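Local structure of DUF1780 domain-containing protein (Pseudomonas aeruginosa, 1Y0K) at residues M1-A4 with D5-L9; A24-W27 with D28-R31; Q35-L38 with E39-V43; K125-N128 with Y129-G133; P161-Y164 with L165-W169. The protein is of unknown function but is related by family to the PD-(D/E)XK nucleases and may therefore act as an endonuclease. All blocks are in the same frame, centred on the assembly; numbering follows the deposited sequence. Where two conformers were deposited one is given.

Contact 1 (M1-A4 with D5-L9); sequences MNEA and DYLRL
Tyr6 N donates to Asn2 O at 3.1 Å, the first of three i-to-i+4 bonds, followed by Leu7 N to Glu3 O and Arg8 N to Ala4 O, that wind the N terminus into the opening turns of helix 3-23, with Asn2 at the N-cap position. Met1, present as selenomethionine, precedes the cap and lies back against the first turn. Its CG stands opposite the backbone N (chi1 -155°) and the chain continues straight to SE, which sits 3.7 Å from Tyr6 N and approaches the Tyr6 ring at its edge, near the ring plane. A bend at the last torsion, chi3 -61°, swings CE to within 3.8 Å of Leu9 CD1, the two side chains crossing at about a right angle. Elsewhere on the helix Glu3 and Leu7 run side by side in the same direction, Glu3 CG meeting Leu7 CD1 at 4.0 Å. Arg8 reaches back along the helix, so that its NH1 lies 3.6 Å from Ala4 CB and forms a salt bridge of 2.9 Å with Asp5 OD1. That oxygen is met from above the carboxylate plane, and the N-H...O angle is only 139°. Arg8 and Ala4 also touch Arg105, while Leu9 rests on Ala205. The bent, out-of-plane Arg8-Asp5 pairing suggests attraction of charge more than a strongly directed bond, and the Asp5 carboxylate, placed in the first turn, would probably also interact favourably with the positive end of the helix dipole.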
# COMPACT_ATOMS: atom_id res chain seq x y z
N MSE A 1 0.94 4.92 -28.15
CA MSE A 1 -0.03 3.80 -28.03
C MSE A 1 -1.42 4.38 -27.87
O MSE A 1 -1.62 5.33 -27.10
CB MSE A 1 0.31 2.93 -26.81
CG MSE A 1 -0.18 1.49 -26.89
SE MSE A 1 0.14 0.50 -25.41
CE MSE A 1 1.92 0.54 -25.29
N ASN A 2 -2.38 3.82 -28.61
CA ASN A 2 -3.76 4.24 -28.45
C ASN A 2 -4.21 3.95 -27.02
O ASN A 2 -3.65 3.07 -26.36
CB ASN A 2 -4.68 3.58 -29.50
CG ASN A 2 -4.65 2.07 -29.43
OD1 ASN A 2 -3.88 1.41 -30.14
ND2 ASN A 2 -5.50 1.51 -28.58
N GLU A 3 -5.18 4.71 -26.53
CA GLU A 3 -5.59 4.60 -25.12
C GLU A 3 -6.10 3.21 -24.75
O GLU A 3 -5.80 2.69 -23.66
CB GLU A 3 -6.63 5.67 -24.77
CG GLU A 3 -7.03 5.65 -23.30
CD GLU A 3 -8.31 6.43 -23.01
OE1 GLU A 3 -9.08 6.71 -23.94
OE2 GLU A 3 -8.53 6.74 -21.82
N ALA A 4 -6.88 2.61 -25.65
CA ALA A 4 -7.49 1.30 -25.41
C ALA A 4 -6.41 0.26 -25.16
O ALA A 4 -6.49 -0.51 -24.20
CB ALA A 4 -8.35 0.89 -26.59
N ASP A 5 -5.37 0.26 -25.99
CA ASP A 5 -4.29 -0.70 -25.84
C ASP A 5 -3.45 -0.40 -24.60
O ASP A 5 -2.94 -1.32 -23.97
CB ASP A 5 -3.44 -0.80 -27.11
CG ASP A 5 -4.09 -1.66 -28.20
OD1 ASP A 5 -4.99 -2.49 -27.89
OD2 ASP A 5 -3.69 -1.52 -29.39
N TYR A 6 -3.34 0.88 -24.24
CA TYR A 6 -2.60 1.23 -23.00
C TYR A 6 -3.34 0.73 -21.75
O TYR A 6 -2.73 0.14 -20.85
CB TYR A 6 -2.32 2.73 -22.89
CG TYR A 6 -1.41 3.07 -21.72
CD1 TYR A 6 -0.12 2.53 -21.63
CD2 TYR A 6 -1.84 3.92 -20.69
CE1 TYR A 6 0.72 2.82 -20.55
CE2 TYR A 6 -1.01 4.22 -19.61
CZ TYR A 6 0.27 3.67 -19.55
OH TYR A 6 1.11 3.95 -18.49
N LEU A 7 -4.65 0.93 -21.73
CA LEU A 7 -5.47 0.44 -20.63
C LEU A 7 -5.44 -1.10 -20.57
O LEU A 7 -5.42 -1.68 -19.49
CB LEU A 7 -6.90 0.95 -20.77
CG LEU A 7 -7.17 2.43 -20.46
CD1 LEU A 7 -8.58 2.81 -20.89
CD2 LEU A 7 -6.95 2.73 -18.98
N ARG A 8 -5.41 -1.74 -21.75
CA ARG A 8 -5.23 -3.20 -21.82
C ARG A 8 -3.90 -3.64 -21.21
O ARG A 8 -3.85 -4.63 -20.49
CB ARG A 8 -5.31 -3.69 -23.26
CG ARG A 8 -6.73 -3.87 -23.76
CD ARG A 8 -6.76 -4.36 -25.20
NE ARG A 8 -8.13 -4.31 -25.68
CZ ARG A 8 -8.60 -3.45 -26.58
NH1 ARG A 8 -7.80 -2.57 -27.17
NH2 ARG A 8 -9.88 -3.50 -26.91
N LEU A 9 -2.83 -2.92 -21.52
CA LEU A 9 -1.52 -3.18 -20.94
C LEU A 9 -1.63 -3.12 -19.41
O LEU A 9 -1.17 -4.01 -18.71
CB LEU A 9 -0.50 -2.15 -21.44
CG LEU A 9 1.00 -2.36 -21.17
CD1 LEU A 9 1.81 -1.30 -21.93
CD2 LEU A 9 1.34 -2.32 -19.69

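Contact 2 (A24-W27 with D28-R31); sequences ARKW and DRER
Asp28 is joined to Arg25 at the start of helix 26-40, where Arg25 holds the N-cap position: water 1 accepts from Arg25 N at 3.0 Å and donates to Asp28 OD2. Arg29 comes next, its N bonded to Arg25 O. A bend at chi3 (49°) lays its guanidinium with one face over Lys26 N, while NH1 is hydrogen-bonded to Leu21 O at the end of the preceding helix. Glu30 follows and forms an i-to-i+4 salt bridge, its OE2 receiving Lys26 NZ at 2.9 Å on the syn lone pair. The lysine chain is extended until its final torsion, which turns NZ toward this carboxylate. Glu30 also packs against Val60 and Val69 of the sheet. Arg31 completes the turn with N bonded to Trp27 O. Its CB lies 4.2 Å from the centroid of the six-membered Trp27 ring, only 15° off the normal, a CH-pi contact over the face; the indole NE1 is hydrogen-bonded to Asp59 O. Beyond CB the arginine crosses the indole with CD 3.8 Å from Trp27 CZ3. Its guanidinium finally grips Asp28 end-on, NH2 at 2.8 Å and NH1 at 2.9 Å both meeting the single oxygen OD1 from the same face of the carboxylate.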
# COMPACT_ATOMS: atom_id res chain seq x y z
N ALA A 24 1.53 -17.05 -3.96
CA ALA A 24 2.63 -16.78 -3.03
C ALA A 24 2.28 -17.24 -1.62
O ALA A 24 1.11 -17.32 -1.26
CB ALA A 24 2.98 -15.30 -3.04
N ARG A 25 3.31 -17.53 -0.82
CA ARG A 25 3.13 -17.84 0.59
C ARG A 25 2.88 -16.56 1.38
O ARG A 25 3.30 -15.49 0.95
CB ARG A 25 4.36 -18.58 1.13
CG ARG A 25 4.55 -19.95 0.50
CD ARG A 25 5.86 -20.59 0.93
NE ARG A 25 5.82 -22.03 0.73
CZ ARG A 25 6.14 -22.65 -0.40
NH1 ARG A 25 6.54 -21.96 -1.46
NH2 ARG A 25 6.06 -23.97 -0.46
N LYS A 26 2.22 -16.67 2.54
CA LYS A 26 1.72 -15.50 3.28
C LYS A 26 2.78 -14.45 3.68
O LYS A 26 2.66 -13.27 3.32
CB LYS A 26 0.89 -15.92 4.50
CG LYS A 26 0.24 -14.72 5.20
CD LYS A 26 -0.57 -15.12 6.42
CE LYS A 26 -1.15 -13.88 7.10
NZ LYS A 26 -0.11 -13.11 7.83
N TRP A 27 3.80 -14.86 4.43
CA TRP A 27 4.80 -13.89 4.85
C TRP A 27 5.63 -13.40 3.67
O TRP A 27 5.95 -12.21 3.58
CB TRP A 27 5.72 -14.41 5.97
CG TRP A 27 6.44 -13.25 6.61
CD1 TRP A 27 5.93 -12.35 7.52
CD2 TRP A 27 7.79 -12.84 6.37
NE1 TRP A 27 6.88 -11.42 7.86
CE2 TRP A 27 8.03 -11.69 7.16
CE3 TRP A 27 8.82 -13.32 5.55
CZ2 TRP A 27 9.26 -11.03 7.18
CZ3 TRP A 27 10.05 -12.66 5.57
CH2 TRP A 27 10.25 -11.53 6.37
N ASP A 28 5.94 -14.30 2.75
CA ASP A 28 6.67 -13.93 1.54
C ASP A 28 5.90 -12.86 0.74
O ASP A 28 6.49 -11.91 0.25
CB ASP A 28 6.93 -15.16 0.68
CG ASP A 28 7.69 -14.83 -0.60
OD1 ASP A 28 8.90 -14.54 -0.51
OD2 ASP A 28 7.06 -14.88 -1.68
N ARG A 29 4.59 -13.04 0.62
CA ARG A 29 3.69 -12.09 -0.03
C ARG A 29 3.79 -10.71 0.63
O ARG A 29 3.89 -9.69 -0.05
CB ARG A 29 2.26 -12.61 0.08
CG ARG A 29 1.25 -12.00 -0.86
CD ARG A 29 0.07 -12.95 -1.04
NE ARG A 29 -0.45 -13.42 0.24
CZ ARG A 29 -1.13 -14.55 0.42
NH1 ARG A 29 -1.39 -15.36 -0.61
NH2 ARG A 29 -1.55 -14.87 1.63
N GLU A 30 3.72 -10.70 1.96
CA GLU A 30 3.78 -9.46 2.73
C GLU A 30 5.14 -8.78 2.61
O GLU A 30 5.22 -7.56 2.43
CB GLU A 30 3.39 -9.72 4.19
CG GLU A 30 1.90 -10.00 4.34
CD GLU A 30 1.54 -10.90 5.51
OE1 GLU A 30 2.45 -11.29 6.29
OE2 GLU A 30 0.34 -11.23 5.63
N ARG A 31 6.21 -9.58 2.68
CA ARG A 31 7.56 -9.05 2.50
C ARG A 31 7.74 -8.50 1.08
O ARG A 31 8.34 -7.44 0.88
CB ARG A 31 8.61 -10.13 2.78
CG ARG A 31 10.00 -9.57 2.99
CD ARG A 31 11.08 -10.55 2.60
NE ARG A 31 10.98 -10.84 1.17
CZ ARG A 31 10.54 -11.97 0.66
NH1 ARG A 31 10.45 -12.11 -0.65
NH2 ARG A 31 10.19 -12.97 1.46
O HOH W 1 5.94 -17.07 -2.09

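Contact 3 (Q35-L38 with E39-V43); sequences QRFL and EALNV
Arg36 and Glu39, one turn apart near the C-terminal end of helix 26-40, are held by a two-nitrogen salt bridge. The arginine is folded at chi2 (-57°) and at chi3, which doubles its chain back alongside the extended glutamate and presents the guanidinium side-on. NE bonds to Glu39 OE1 at 3.0 Å and NH1 to Glu39 OE2 at 2.8 Å. Both oxygens lie in the guanidinium plane, but both are approached from above the carboxylate plane, because the two flat groups are inclined by 51°. Glu39 OE2 is hydrogen-bonded to Tyr45 OH as well, and Arg36 forms a cation-pi contact with Trp32, so the pair is tied to its surroundings from both members.

On the buried side Phe37 has CG opposite the backbone N (chi1 177°). Leu41 CD1 then comes over one face of its ring, 4.0 Å from the centroid, in a CH-pi contact. The helix ends in a Schellman motif: Asn42 takes positive phi, its N bonds to Glu39 O at 3.2 Å, and Val43 N returns almost straight to Leu38 O at 2.9 Å. This reversal brings the residue after the turn back over the helix, and Val43 CG1 meets Leu38 CD2 at 3.9 Å, the apolar contact that commonly accompanies the motif. Leu38 and Val43 both pack on Phe192 of helix 191-194, whereas Phe37 reaches Leu193 of that helix, Ser173 and Val175 of strand 171-175 and Val182 of strand 179-185.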
# COMPACT_ATOMS: atom_id res chain seq x y z
N GLN A 35 9.01 -4.86 -0.06
CA GLN A 35 10.13 -4.62 -0.99
C GLN A 35 9.72 -3.72 -2.15
O GLN A 35 10.46 -2.80 -2.50
CB GLN A 35 10.69 -5.93 -1.52
CG GLN A 35 11.56 -6.67 -0.53
CD GLN A 35 12.24 -7.86 -1.17
OE1 GLN A 35 12.92 -7.72 -2.19
NE2 GLN A 35 12.06 -9.01 -0.59
N ARG A 36 8.56 -3.98 -2.75
CA ARG A 36 8.07 -3.16 -3.87
C ARG A 36 7.90 -1.70 -3.45
O ARG A 36 8.23 -0.77 -4.20
CB ARG A 36 6.74 -3.71 -4.42
CG ARG A 36 6.79 -5.15 -5.02
CD ARG A 36 7.81 -5.35 -6.18
NE ARG A 36 9.23 -5.43 -5.79
CZ ARG A 36 9.81 -6.43 -5.13
NH1 ARG A 36 11.11 -6.39 -4.86
NH2 ARG A 36 9.11 -7.48 -4.71
N PHE A 37 7.38 -1.50 -2.24
CA PHE A 37 7.18 -0.15 -1.69
C PHE A 37 8.51 0.56 -1.47
O PHE A 37 8.68 1.72 -1.87
CB PHE A 37 6.38 -0.28 -0.38
CG PHE A 37 6.16 1.01 0.36
CD1 PHE A 37 5.45 2.05 -0.22
CD2 PHE A 37 6.61 1.15 1.67
CE1 PHE A 37 5.21 3.22 0.48
CE2 PHE A 37 6.38 2.32 2.38
CZ PHE A 37 5.67 3.37 1.78
N LEU A 38 9.47 -0.12 -0.86
CA LEU A 38 10.79 0.47 -0.61
C LEU A 38 11.49 0.81 -1.94
O LEU A 38 12.13 1.85 -2.06
CB LEU A 38 11.65 -0.45 0.26
CG LEU A 38 11.15 -0.68 1.69
CD1 LEU A 38 11.99 -1.75 2.38
CD2 LEU A 38 11.12 0.61 2.51
N GLU A 39 11.35 -0.09 -2.92
CA GLU A 39 11.88 0.16 -4.27
C GLU A 39 11.24 1.39 -4.91
O GLU A 39 11.93 2.19 -5.53
CB GLU A 39 11.73 -1.07 -5.16
CG GLU A 39 12.65 -2.18 -4.72
CD GLU A 39 12.37 -3.48 -5.43
OE1 GLU A 39 11.45 -3.51 -6.27
OE2 GLU A 39 13.07 -4.47 -5.14
N ALA A 40 9.93 1.56 -4.73
CA ALA A 40 9.22 2.75 -5.21
C ALA A 40 9.79 4.03 -4.62
O ALA A 40 9.87 5.05 -5.31
CB ALA A 40 7.74 2.65 -4.90
N LEU A 41 10.19 3.98 -3.35
CA LEU A 41 10.69 5.15 -2.65
C LEU A 41 12.19 5.29 -2.72
O LEU A 41 12.75 6.22 -2.12
CB LEU A 41 10.26 5.13 -1.18
CG LEU A 41 8.75 5.04 -0.90
CD1 LEU A 41 8.51 5.25 0.59
CD2 LEU A 41 8.01 6.07 -1.71
N ASN A 42 12.84 4.37 -3.43
CA ASN A 42 14.30 4.35 -3.55
C ASN A 42 14.97 4.31 -2.17
O ASN A 42 15.90 5.06 -1.89
CB ASN A 42 14.77 5.54 -4.40
CG ASN A 42 16.18 5.37 -4.92
OD1 ASN A 42 16.67 4.25 -5.06
ND2 ASN A 42 16.84 6.48 -5.22
N VAL A 43 14.46 3.43 -1.31
CA VAL A 43 15.00 3.24 0.03
C VAL A 43 15.82 1.95 -0.01
O VAL A 43 15.27 0.88 -0.28
CB VAL A 43 13.86 3.14 1.09
CG1 VAL A 43 14.41 2.72 2.45
CG2 VAL A 43 13.09 4.46 1.19

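Contact 4 (K125-N128 with Y129-G133); sequences KAHN and YSERG
Ser130 and Ala126 are doubly hydrogen-bonded near the end of helix 119-132: Ser130 N reaches Ala126 O at 2.9 Å in the usual helical bond, and Ser130 OG donates to the same oxygen at 3.0 Å from the opposite face of the carbonyl plane. With OG beside its own backbone N (chi1 -74°), the hydroxyl lies back along the helix and finds this acceptor. His136 NE2 is hydrogen-bonded to Ala126 O as well. Tyr129 N to Lys125 O and Glu131 N to His127 O continue the helical pattern, whereas Arg132 N reaches Asn128 O at 3.2 Å only weakly, in the last turn before the helix ends.

The packing contacts involve rings. Glu131 CG, set beside its own backbone N by chi1 (-75°), lies over one face of the His127 imidazole, 3.9 Å from the centroid, a CH-pi contact set toward the rim of the ring. The carboxylate beyond it is inclined by 30° to the ring. Tyr129 runs alongside Lys125 in the same direction, with CE2 4.2 Å from Lys125 CB, and one ring face lies over Lys125 C.

Charged ends find partners farther off. Lys125 NZ forms a salt bridge with Glu68, beyond a looser approach of 3.8 Å to Tyr129 OH, and Arg132 NH2 is hydrogen-bonded to Gln56 O. Gly133 closes the helix with positive phi, a conformation that favours glycine, and its N bonds to Ser130 O at 3.2 Å, as part of a Schellman motif, a classic C-terminal helix ending.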
# COMPACT_ATOMS: atom_id res chain seq x y z
N LYS A 125 -9.87 -3.61 10.89
CA LYS A 125 -8.62 -3.65 11.67
C LYS A 125 -8.66 -2.75 12.89
O LYS A 125 -8.34 -3.18 14.01
CB LYS A 125 -7.41 -3.25 10.82
CG LYS A 125 -6.98 -4.26 9.80
CD LYS A 125 -5.63 -3.80 9.22
CE LYS A 125 -5.07 -4.79 8.22
NZ LYS A 125 -4.72 -6.11 8.84
N ALA A 126 -9.05 -1.49 12.69
CA ALA A 126 -9.16 -0.55 13.79
C ALA A 126 -10.04 -1.13 14.91
O ALA A 126 -9.67 -1.09 16.08
CB ALA A 126 -9.69 0.78 13.32
N HIS A 127 -11.18 -1.70 14.53
CA HIS A 127 -12.08 -2.35 15.51
C HIS A 127 -11.42 -3.52 16.23
O HIS A 127 -11.40 -3.55 17.46
CB HIS A 127 -13.38 -2.83 14.85
CG HIS A 127 -14.26 -3.60 15.78
ND1 HIS A 127 -14.90 -3.01 16.85
CD2 HIS A 127 -14.58 -4.92 15.83
CE1 HIS A 127 -15.60 -3.92 17.50
NE2 HIS A 127 -15.41 -5.09 16.91
N ASN A 128 -10.91 -4.48 15.45
CA ASN A 128 -10.28 -5.68 16.00
C ASN A 128 -9.16 -5.32 16.96
O ASN A 128 -9.06 -5.89 18.05
CB ASN A 128 -9.76 -6.60 14.88
CG ASN A 128 -10.88 -7.31 14.11
OD1 ASN A 128 -12.03 -7.36 14.55
ND2 ASN A 128 -10.53 -7.88 12.96
N TYR A 129 -8.32 -4.37 16.56
CA TYR A 129 -7.20 -3.94 17.39
C TYR A 129 -7.63 -3.17 18.64
O TYR A 129 -7.03 -3.33 19.70
CB TYR A 129 -6.18 -3.16 16.54
CG TYR A 129 -5.55 -4.01 15.45
CD1 TYR A 129 -5.66 -5.39 15.47
CD2 TYR A 129 -4.83 -3.42 14.40
CE1 TYR A 129 -5.09 -6.19 14.50
CE2 TYR A 129 -4.25 -4.23 13.40
CZ TYR A 129 -4.39 -5.61 13.47
OH TYR A 129 -3.84 -6.44 12.53
N SER A 130 -8.68 -2.35 18.52
CA SER A 130 -9.25 -1.66 19.68
C SER A 130 -9.77 -2.66 20.71
O SER A 130 -9.54 -2.50 21.92
CB SER A 130 -10.36 -0.70 19.26
OG SER A 130 -9.81 0.46 18.64
N GLU A 131 -10.45 -3.70 20.22
CA GLU A 131 -11.00 -4.74 21.09
C GLU A 131 -9.92 -5.53 21.83
O GLU A 131 -10.15 -6.00 22.95
CB GLU A 131 -11.90 -5.69 20.31
CG GLU A 131 -13.26 -5.08 19.97
CD GLU A 131 -14.06 -4.67 21.21
OE1 GLU A 131 -14.22 -5.49 22.14
OE2 GLU A 131 -14.51 -3.51 21.27
N ARG A 132 -8.74 -5.65 21.21
CA ARG A 132 -7.63 -6.39 21.81
C ARG A 132 -6.68 -5.51 22.63
O ARG A 132 -5.77 -6.02 23.30
CB ARG A 132 -6.85 -7.14 20.72
CG ARG A 132 -7.59 -8.33 20.11
CD ARG A 132 -6.98 -8.75 18.79
NE ARG A 132 -5.59 -9.16 18.92
CZ ARG A 132 -4.77 -9.41 17.90
NH1 ARG A 132 -5.20 -9.27 16.65
NH2 ARG A 132 -3.52 -9.77 18.13
N GLY A 133 -6.88 -4.20 22.59
CA GLY A 133 -6.02 -3.27 23.32
C GLY A 133 -4.67 -3.10 22.65
O GLY A 133 -3.65 -2.85 23.31

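Contact 5 (P161-Y164 with L165-W169); sequences PTEY and LRQGW
Gln167 CB lies 3.5 Å from Tyr164 O, whose carbonyl also takes the Gln167 N-H in the last turn of the short helix 162-166. With chi1 at -70°, CG sits beside the backbone N and 3.4 Å from Glu163 O, and the extended chain then carries CD past the same carbonyl toward the side chains of the preceding turn. At the tip the amide divides its contacts. OE1 passes 3.7 Å from Tyr164 CD1 and accepts from Trp169 NE1 at 2.9 Å, which links the helix to the residue beyond Gly168. NE2 donates to water 2 at 3.2 Å, and that water donates to Glu163 OE2 at 2.6 Å, bridging two groups that do not bond directly. Glu163 OE2 also forms a salt bridge with Arg123. One residue earlier, the Arg166 guanidinium turns one face over Thr162 O, which stands 3.9 Å above the centre of the plane. Gly168, at positive phi, allows the chain to turn out of the helix. Tyr164 and Gln167 pack on Leu122 of helix 119-132, whereas Pro161, Tyr164, Leu165 and Trp169 share Phe184 of strand 179-185, so the short helix lies between that helix and the sheet.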
# COMPACT_ATOMS: atom_id res chain seq x y z
N PRO A 161 -6.55 12.26 4.46
CA PRO A 161 -7.06 10.97 4.91
C PRO A 161 -7.60 11.02 6.34
O PRO A 161 -7.10 10.31 7.22
CB PRO A 161 -5.82 10.07 4.82
CG PRO A 161 -4.69 10.98 5.12
CD PRO A 161 -5.09 12.34 4.57
N THR A 162 -8.64 11.82 6.55
CA THR A 162 -9.12 12.13 7.91
C THR A 162 -9.64 10.92 8.68
O THR A 162 -9.37 10.77 9.87
CB THR A 162 -10.18 13.25 7.89
OG1 THR A 162 -11.31 12.82 7.13
CG2 THR A 162 -9.61 14.54 7.28
N GLU A 163 -10.40 10.05 8.01
CA GLU A 163 -10.95 8.89 8.69
C GLU A 163 -9.81 7.99 9.16
O GLU A 163 -9.87 7.43 10.25
CB GLU A 163 -11.91 8.09 7.80
CG GLU A 163 -12.64 6.99 8.58
CD GLU A 163 -13.51 6.08 7.74
OE1 GLU A 163 -13.90 6.44 6.61
OE2 GLU A 163 -13.82 4.98 8.24
N TYR A 164 -8.77 7.88 8.35
CA TYR A 164 -7.69 6.96 8.66
C TYR A 164 -6.76 7.54 9.72
O TYR A 164 -6.27 6.82 10.59
CB TYR A 164 -6.93 6.55 7.39
CG TYR A 164 -7.83 6.06 6.26
CD1 TYR A 164 -9.03 5.37 6.52
CD2 TYR A 164 -7.49 6.30 4.94
CE1 TYR A 164 -9.85 4.93 5.48
CE2 TYR A 164 -8.31 5.87 3.89
CZ TYR A 164 -9.48 5.19 4.17
OH TYR A 164 -10.27 4.78 3.12
N LEU A 165 -6.55 8.85 9.65
CA LEU A 165 -5.86 9.58 10.73
C LEU A 165 -6.55 9.34 12.08
O LEU A 165 -5.90 9.01 13.07
CB LEU A 165 -5.79 11.07 10.44
CG LEU A 165 -4.75 11.56 9.43
CD1 LEU A 165 -5.10 12.96 8.93
CD2 LEU A 165 -3.36 11.54 10.06
N ARG A 166 -7.88 9.47 12.09
CA ARG A 166 -8.67 9.27 13.31
C ARG A 166 -8.59 7.84 13.88
O ARG A 166 -8.82 7.63 15.07
CB ARG A 166 -10.12 9.72 13.11
CG ARG A 166 -10.27 11.25 13.06
CD ARG A 166 -11.69 11.70 13.37
NE ARG A 166 -12.61 11.39 12.27
CZ ARG A 166 -12.87 12.20 11.24
NH1 ARG A 166 -12.28 13.39 11.15
NH2 ARG A 166 -13.71 11.81 10.30
N GLN A 167 -8.26 6.85 13.05
CA GLN A 167 -8.13 5.45 13.50
C GLN A 167 -6.87 5.20 14.35
O GLN A 167 -6.76 4.16 15.02
CB GLN A 167 -8.20 4.48 12.31
CG GLN A 167 -9.60 4.39 11.67
CD GLN A 167 -9.60 3.71 10.31
OE1 GLN A 167 -8.54 3.53 9.68
NE2 GLN A 167 -10.79 3.32 9.84
N GLY A 168 -5.93 6.14 14.29
CA GLY A 168 -4.77 6.17 15.19
C GLY A 168 -3.48 5.52 14.73
O GLY A 168 -2.51 5.47 15.49
N TRP A 169 -3.45 5.03 13.49
CA TRP A 169 -2.21 4.44 12.92
C TRP A 169 -1.05 5.43 12.94
O TRP A 169 -1.25 6.64 12.82
CB TRP A 169 -2.42 4.00 11.46
CG TRP A 169 -3.73 3.35 11.19
CD1 TRP A 169 -4.74 3.83 10.39
CD2 TRP A 169 -4.20 2.11 11.73
NE1 TRP A 169 -5.80 2.95 10.39
CE2 TRP A 169 -5.50 1.89 11.21
CE3 TRP A 169 -3.65 1.16 12.61
CZ2 TRP A 169 -6.25 0.76 11.54
CZ3 TRP A 169 -4.40 0.05 12.93
CH2 TRP A 169 -5.69 -0.14 12.39
O HOH W 2 -13.54 4.61 10.76

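All five contacts are local, lie in series along the chain and neither nest nor cross; each closes a helical turn rather than a long loop. Contact 1 starts helix 3-23 at the periphery, its centre about 25 Å from the centre of the chain. Contacts 2 and 3 open and end the next helix, 26-40, their centres about 16 Å apart, and rest on different parts of the mixed sheet. Contact 4 ends helix 119-132 and contact 5 spans helix 162-166. These last two touch: Trp169 packs against Lys125, Ala126 and Tyr129, with Tyr129 CD2 3.8 Å from Trp169 CZ3, and Gln167 meets Ala126, joining the two helices.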